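FOKI restriction endonuclease (Planomicrobium okeanokoites, PDB 2FOK) recognises a specific DNA sequence and, as a type IIS restriction endonuclease, hydrolyses the DNA with the help of metal ions, probably at a distance from its recognition site. Local coordinates at residues Lys324-Leu332 with Ile341-Lys349; Tyr66-Thr74 with Pro83-Thr91. All coordinates share one frame; numbering follows the deposited sequence.

Contact 1. Residues Lys324-Leu332 with Ile341-Lys349; sequences KIEQIQDNL and IETIENDIK
Ile325 and Ile344 each serve as a knob in the other helix's hole, and this reciprocal knobs-into-holes packing joins helix 325-332 to helix 341-349 almost at right angles. The segment axes cross at 98° with a closest approach of 9.9 Å. The side chain of Ile325 settles among Ile341, Ile344, Glu345 and Ile348; with its CG1 anti to the backbone N (chi1 -159°), the CD1 methyl is carried up against Ile344 CG2 and Ile348 CD1, and ends 3.4 Å from Glu345 CG, the aliphatic part of an acid. Ile344 answers from the other helix, entering the hollow lined by Ile325, Ile328, Gln329 and Leu332. Its two branches divide the work. CG2 lies 3.8 Å from Ile328 CG2 as the two side chains pass in opposite senses, whereas CD1 presses on Gln329 CB at 3.4 Å and meets Leu332 CD1 tip to tip. The tightest carbon contact joins Ile325 CG2 to Ile341 CD1 at 3.3 Å, near the starts of both helices.

The polar contribution is slight. Gln329 runs across Ile341 at about a right angle, laying its carboxamide beside that side chain, with OE1 3.0 Å from Ile341 CD1; its NE2 is spent on Glu339 O in the connecting loop. Tyr365 of strand 364-367 touches Ile325, Glu345 and Ile348, and Ile313 of helix 303-319 touches Ile328. Two crossed helices backed by a strand suit a D3 domain of the helix-turn-helix clan, probably winged-helix, and the chemistry implies a join made by the shape of branched aliphatic groups, with little directional bonding between the helices.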
# COMPACT_ATOMS: atom_id res chain seq x y z
N LYS A 324 -28.34 8.37 0.56
CA LYS A 324 -27.76 9.21 -0.48
C LYS A 324 -26.51 9.87 0.13
O LYS A 324 -26.54 10.30 1.29
CB LYS A 324 -28.75 10.28 -0.93
CG LYS A 324 -29.49 9.94 -2.23
CD LYS A 324 -30.77 10.78 -2.41
CE LYS A 324 -31.42 11.14 -1.06
NZ LYS A 324 -32.45 12.21 -1.15
N ILE A 325 -25.43 9.96 -0.63
CA ILE A 325 -24.19 10.55 -0.13
C ILE A 325 -24.43 11.83 0.64
O ILE A 325 -23.70 12.14 1.57
CB ILE A 325 -23.19 10.83 -1.27
CG1 ILE A 325 -21.77 10.94 -0.71
CG2 ILE A 325 -23.56 12.11 -2.00
CD1 ILE A 325 -20.98 9.65 -0.76
N GLU A 326 -25.46 12.57 0.25
CA GLU A 326 -25.79 13.83 0.91
C GLU A 326 -26.35 13.60 2.31
O GLU A 326 -26.18 14.42 3.22
CB GLU A 326 -26.80 14.62 0.06
CG GLU A 326 -26.15 15.44 -1.05
CD GLU A 326 -26.12 14.70 -2.37
OE1 GLU A 326 -26.76 13.62 -2.46
OE2 GLU A 326 -25.45 15.19 -3.31
N GLN A 327 -27.03 12.47 2.50
CA GLN A 327 -27.58 12.14 3.81
C GLN A 327 -26.43 11.61 4.69
O GLN A 327 -26.36 11.88 5.89
CB GLN A 327 -28.68 11.09 3.67
CG GLN A 327 -29.57 11.28 2.44
CD GLN A 327 -30.66 10.22 2.33
OE1 GLN A 327 -30.72 9.47 1.35
NE2 GLN A 327 -31.52 10.15 3.35
N ILE A 328 -25.51 10.85 4.08
CA ILE A 328 -24.36 10.33 4.81
C ILE A 328 -23.52 11.51 5.24
O ILE A 328 -23.03 11.55 6.37
CB ILE A 328 -23.49 9.41 3.93
CG1 ILE A 328 -24.18 8.06 3.72
CG2 ILE A 328 -22.14 9.18 4.60
CD1 ILE A 328 -23.66 7.31 2.51
N GLN A 329 -23.34 12.46 4.34
CA GLN A 329 -22.54 13.65 4.62
C GLN A 329 -23.26 14.43 5.71
O GLN A 329 -22.63 15.00 6.60
CB GLN A 329 -22.41 14.52 3.36
CG GLN A 329 -22.05 15.98 3.65
CD GLN A 329 -22.06 16.84 2.41
OE1 GLN A 329 -22.99 16.77 1.61
NE2 GLN A 329 -21.04 17.66 2.26
N ASP A 330 -24.58 14.43 5.62
CA ASP A 330 -25.43 15.10 6.59
C ASP A 330 -25.27 14.46 7.97
O ASP A 330 -25.01 15.16 8.96
CB ASP A 330 -26.89 14.98 6.15
CG ASP A 330 -27.59 16.31 6.11
OD1 ASP A 330 -27.60 17.01 7.14
OD2 ASP A 330 -28.13 16.64 5.03
N ASN A 331 -25.42 13.14 8.03
CA ASN A 331 -25.29 12.40 9.29
C ASN A 331 -23.89 12.56 9.85
O ASN A 331 -23.70 12.62 11.07
CB ASN A 331 -25.58 10.91 9.06
CG ASN A 331 -27.06 10.58 9.15
OD1 ASN A 331 -27.50 9.49 8.75
ND2 ASN A 331 -27.85 11.52 9.68
N LEU A 332 -22.91 12.64 8.96
CA LEU A 332 -21.52 12.83 9.35
C LEU A 332 -21.33 14.21 9.99
O LEU A 332 -20.67 14.34 11.03
CB LEU A 332 -20.62 12.72 8.11
CG LEU A 332 -19.41 11.78 8.08
CD1 LEU A 332 -18.37 12.39 7.17
CD2 LEU A 332 -18.84 11.53 9.48
N ILE A 341 -18.57 15.81 -0.27
CA ILE A 341 -19.09 14.58 -0.89
C ILE A 341 -18.06 13.63 -1.51
O ILE A 341 -18.20 12.41 -1.39
CB ILE A 341 -20.17 14.90 -1.98
CG1 ILE A 341 -21.37 15.61 -1.36
CG2 ILE A 341 -20.63 13.62 -2.65
CD1 ILE A 341 -22.23 14.75 -0.46
N GLU A 342 -17.04 14.16 -2.19
CA GLU A 342 -16.06 13.27 -2.82
C GLU A 342 -15.00 12.68 -1.89
O GLU A 342 -14.31 11.73 -2.26
CB GLU A 342 -15.37 13.97 -4.00
CG GLU A 342 -15.26 15.46 -3.86
CD GLU A 342 -16.47 16.18 -4.38
OE1 GLU A 342 -16.77 16.07 -5.59
OE2 GLU A 342 -17.13 16.87 -3.58
N THR A 343 -14.87 13.22 -0.69
CA THR A 343 -13.94 12.67 0.28
C THR A 343 -14.66 11.46 0.85
O THR A 343 -14.06 10.40 1.05
CB THR A 343 -13.64 13.66 1.43
OG1 THR A 343 -12.65 14.61 1.01
CG2 THR A 343 -13.09 12.90 2.63
N ILE A 344 -15.96 11.63 1.10
CA ILE A 344 -16.80 10.56 1.63
C ILE A 344 -16.92 9.42 0.61
O ILE A 344 -16.95 8.25 0.99
CB ILE A 344 -18.22 11.09 1.99
CG1 ILE A 344 -18.11 12.21 3.03
CG2 ILE A 344 -19.09 9.96 2.52
CD1 ILE A 344 -19.39 12.97 3.26
N GLU A 345 -16.97 9.77 -0.67
CA GLU A 345 -17.05 8.78 -1.74
C GLU A 345 -15.76 7.96 -1.83
O GLU A 345 -15.80 6.75 -2.06
CB GLU A 345 -17.30 9.45 -3.10
CG GLU A 345 -18.66 10.10 -3.26
CD GLU A 345 -18.84 10.79 -4.62
OE1 GLU A 345 -17.86 11.35 -5.15
OE2 GLU A 345 -19.97 10.78 -5.15
N ASN A 346 -14.61 8.61 -1.64
CA ASN A 346 -13.33 7.91 -1.71
C ASN A 346 -13.15 7.03 -0.48
O ASN A 346 -12.53 5.96 -0.55
CB ASN A 346 -12.17 8.90 -1.81
CG ASN A 346 -10.82 8.20 -2.04
OD1 ASN A 346 -10.49 7.79 -3.15
ND2 ASN A 346 -10.04 8.08 -0.98
N ASP A 347 -13.69 7.48 0.64
CA ASP A 347 -13.61 6.72 1.89
C ASP A 347 -14.45 5.44 1.75
O ASP A 347 -14.14 4.43 2.36
CB ASP A 347 -14.15 7.57 3.05
CG ASP A 347 -13.06 8.39 3.74
OD1 ASP A 347 -11.87 8.22 3.39
OD2 ASP A 347 -13.40 9.20 4.63
N ILE A 348 -15.51 5.49 0.94
CA ILE A 348 -16.38 4.33 0.74
C ILE A 348 -15.79 3.30 -0.21
O ILE A 348 -16.00 2.10 -0.04
CB ILE A 348 -17.77 4.76 0.21
CG1 ILE A 348 -18.47 5.62 1.25
CG2 ILE A 348 -18.62 3.54 -0.16
CD1 ILE A 348 -19.87 6.04 0.88
N LYS A 349 -15.06 3.78 -1.22
CA LYS A 349 -14.44 2.88 -2.19
C LYS A 349 -13.37 2.07 -1.48
O LYS A 349 -13.07 0.94 -1.88
CB LYS A 349 -13.80 3.68 -3.32
CG LYS A 349 -12.88 2.85 -4.20
CD LYS A 349 -12.82 3.39 -5.60
CE LYS A 349 -11.97 4.64 -5.66
NZ LYS A 349 -10.89 4.65 -4.65

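Contact 2. Residues Tyr66-Thr74 with Pro83-Thr91; sequences YTYKELVGT and PCDAIIQAT
Gln89 NE2 donates to Val72 O at 2.8 Å, tying the helix 87-91 side chain to the last turn of helix 68-72. The bond is somewhat bent, and the donor is tilted 29° from the carbonyl plane. A backbone bond runs from the start of helix 87-91 to the preceding helix, Ile88 N to Leu71 O at 3.2 Å; Ile87 N also points to Glu70 O, whose position is less certain. Beside them, Leu71 CD2 packs closely on Ile88 CG1 at 3.4 Å, and Ile87, crossing Tyr66 at about a right angle, sets CD1 over one ring face in a CH-pi contact, 3.8 Å from the centroid.

At the loop end, Asp85 OD2 takes a weak bond from Thr74 N at 2.8 Å and forms a long salt bridge with Lys69 NZ at 3.5 Å. The Asp85 side chain swings away from its own amide (chi1 -152°), which lays the carboxylate against Gly73, where positive phi and the nearness of OD2 both disfavour a side chain.

Further out, Gln89 OE1 receives Asp85 N at 2.6 Å, from above the carbonyl plane, which fixes the carboxamide at both ends. A leucine in place of Gln89 would probably leave Val72 O and Asp85 N without these partners and let the loop before the helix shift. Thr67 and Glu70 close a capping box at the start of helix 68-72. The pair belongs to the first recognition subdomain, assigned to the helix-turn-helix clan: Leu111 of helix 104-116 touches Leu71, Leu55 of helix 49-60 touches Ile87, and Tyr66 reaches Val26 O through OH while its strand pairs with strand 128-131.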
# COMPACT_ATOMS: atom_id res chain seq x y z
N TYR A 66 -1.69 -9.78 28.36
CA TYR A 66 -0.35 -9.23 28.12
C TYR A 66 -0.46 -7.88 27.42
O TYR A 66 -1.31 -7.70 26.56
CB TYR A 66 0.48 -10.18 27.22
CG TYR A 66 0.60 -11.62 27.69
CD1 TYR A 66 1.07 -11.94 28.96
CD2 TYR A 66 0.27 -12.67 26.84
CE1 TYR A 66 1.21 -13.28 29.38
CE2 TYR A 66 0.40 -14.01 27.24
CZ TYR A 66 0.88 -14.30 28.51
OH TYR A 66 1.00 -15.62 28.90
N THR A 67 0.40 -6.94 27.80
CA THR A 67 0.39 -5.62 27.19
C THR A 67 1.23 -5.69 25.93
O THR A 67 2.03 -6.61 25.76
CB THR A 67 1.00 -4.53 28.10
OG1 THR A 67 2.40 -4.78 28.25
CG2 THR A 67 0.33 -4.52 29.46
N TYR A 68 1.07 -4.70 25.06
CA TYR A 68 1.83 -4.67 23.82
C TYR A 68 3.32 -4.84 24.09
O TYR A 68 3.98 -5.68 23.48
CB TYR A 68 1.60 -3.34 23.10
CG TYR A 68 1.64 -3.45 21.59
CD1 TYR A 68 2.86 -3.56 20.91
CD2 TYR A 68 0.46 -3.44 20.84
CE1 TYR A 68 2.90 -3.66 19.52
CE2 TYR A 68 0.49 -3.54 19.45
CZ TYR A 68 1.71 -3.65 18.80
OH TYR A 68 1.73 -3.75 17.43
N LYS A 69 3.85 -4.04 25.02
CA LYS A 69 5.26 -4.10 25.37
C LYS A 69 5.73 -5.48 25.81
O LYS A 69 6.68 -6.03 25.25
CB LYS A 69 5.57 -3.08 26.47
CG LYS A 69 7.04 -2.98 26.80
CD LYS A 69 7.44 -1.61 27.27
CE LYS A 69 8.95 -1.51 27.43
NZ LYS A 69 9.67 -2.73 26.90
N GLU A 70 5.06 -6.06 26.79
CA GLU A 70 5.43 -7.39 27.29
C GLU A 70 5.59 -8.41 26.16
O GLU A 70 6.45 -9.29 26.22
CB GLU A 70 4.37 -7.88 28.29
CG GLU A 70 4.46 -7.26 29.67
CD GLU A 70 3.10 -7.16 30.35
OE1 GLU A 70 2.14 -7.81 29.89
OE2 GLU A 70 2.98 -6.42 31.35
N LEU A 71 4.76 -8.30 25.12
CA LEU A 71 4.81 -9.21 23.97
C LEU A 71 5.87 -8.86 22.92
O LEU A 71 6.59 -9.72 22.44
CB LEU A 71 3.44 -9.25 23.28
CG LEU A 71 2.33 -10.11 23.89
CD1 LEU A 71 0.96 -9.53 23.51
CD2 LEU A 71 2.46 -11.52 23.37
N VAL A 72 5.95 -7.58 22.56
CA VAL A 72 6.87 -7.14 21.52
C VAL A 72 8.24 -6.65 21.99
O VAL A 72 9.26 -6.90 21.33
CB VAL A 72 6.18 -6.06 20.65
CG1 VAL A 72 7.19 -5.38 19.73
CG2 VAL A 72 5.08 -6.72 19.83
N GLY A 73 8.27 -5.96 23.12
CA GLY A 73 9.53 -5.45 23.63
C GLY A 73 10.11 -4.38 22.73
O GLY A 73 9.40 -3.77 21.94
N THR A 74 11.42 -4.17 22.86
CA THR A 74 12.14 -3.16 22.08
C THR A 74 13.32 -3.79 21.34
O THR A 74 13.78 -4.87 21.70
CB THR A 74 12.69 -2.06 23.00
OG1 THR A 74 13.49 -2.67 24.03
CG2 THR A 74 11.56 -1.28 23.64
N PRO A 83 19.17 -7.88 22.60
CA PRO A 83 18.85 -9.05 23.43
C PRO A 83 17.38 -9.44 23.33
O PRO A 83 16.63 -8.87 22.53
CB PRO A 83 19.23 -8.59 24.84
CG PRO A 83 19.40 -7.08 24.75
CD PRO A 83 19.09 -6.63 23.36
N CYS A 84 16.97 -10.43 24.12
CA CYS A 84 15.58 -10.87 24.13
C CYS A 84 14.85 -9.89 25.04
O CYS A 84 15.23 -9.71 26.20
CB CYS A 84 15.47 -12.30 24.69
SG CYS A 84 14.13 -13.31 23.99
N ASP A 85 13.82 -9.25 24.52
CA ASP A 85 13.07 -8.26 25.28
C ASP A 85 11.62 -8.66 25.62
O ASP A 85 10.93 -7.92 26.33
CB ASP A 85 13.05 -6.93 24.49
CG ASP A 85 12.94 -5.72 25.40
OD1 ASP A 85 13.95 -5.34 26.01
OD2 ASP A 85 11.83 -5.14 25.49
N ALA A 86 11.17 -9.81 25.14
CA ALA A 86 9.78 -10.18 25.41
C ALA A 86 9.34 -11.61 25.13
O ALA A 86 10.13 -12.45 24.68
CB ALA A 86 8.88 -9.22 24.67
N ILE A 87 8.06 -11.86 25.39
CA ILE A 87 7.43 -13.17 25.20
C ILE A 87 7.47 -13.66 23.75
O ILE A 87 8.04 -14.72 23.47
CB ILE A 87 5.96 -13.16 25.66
CG1 ILE A 87 5.87 -12.72 27.12
CG2 ILE A 87 5.35 -14.54 25.46
CD1 ILE A 87 4.46 -12.49 27.60
N ILE A 88 6.86 -12.93 22.83
CA ILE A 88 6.86 -13.38 21.45
C ILE A 88 8.29 -13.62 20.98
O ILE A 88 8.59 -14.64 20.37
CB ILE A 88 6.16 -12.35 20.52
CG1 ILE A 88 4.66 -12.29 20.89
CG2 ILE A 88 6.35 -12.75 19.05
CD1 ILE A 88 3.76 -11.68 19.83
N GLN A 89 9.17 -12.67 21.29
CA GLN A 89 10.56 -12.77 20.91
C GLN A 89 11.13 -14.13 21.31
O GLN A 89 11.74 -14.82 20.50
CB GLN A 89 11.38 -11.65 21.57
CG GLN A 89 11.43 -10.35 20.79
CD GLN A 89 12.30 -9.29 21.47
OE1 GLN A 89 13.37 -9.60 22.00
NE2 GLN A 89 11.84 -8.05 21.45
N ALA A 90 10.90 -14.52 22.56
CA ALA A 90 11.41 -15.78 23.10
C ALA A 90 10.69 -17.07 22.72
O ALA A 90 11.27 -18.16 22.84
CB ALA A 90 11.49 -15.69 24.63
N THR A 91 9.44 -17.00 22.27
CA THR A 91 8.74 -18.23 21.91
C THR A 91 9.00 -18.63 20.47
O THR A 91 8.67 -19.74 20.05
CB THR A 91 7.20 -18.14 22.15
OG1 THR A 91 6.52 -17.95 20.91
CG2 THR A 91 6.87 -17.01 23.09

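Contacts 1 and 2 hold different elements in different domains, the D3 domain and the first recognition subdomain, both assigned to the helix-turn-helix clan; their centres lie about 41 Å apart and they do not touch. Each is partly buried; one exposed residue, Glu326, touches in contact 1, and two, Lys69 and Thr74, in contact 2. In contact 1 two helices cross steeply, and aliphatic interdigitation does nearly all the work. In contact 2 the short helices are nearer parallel, at 21°, and close enough for backbone bonding, with charged and amide groups securing the adjoining loop. One chain thus joins helices by shape in one place and by directed bonds in another.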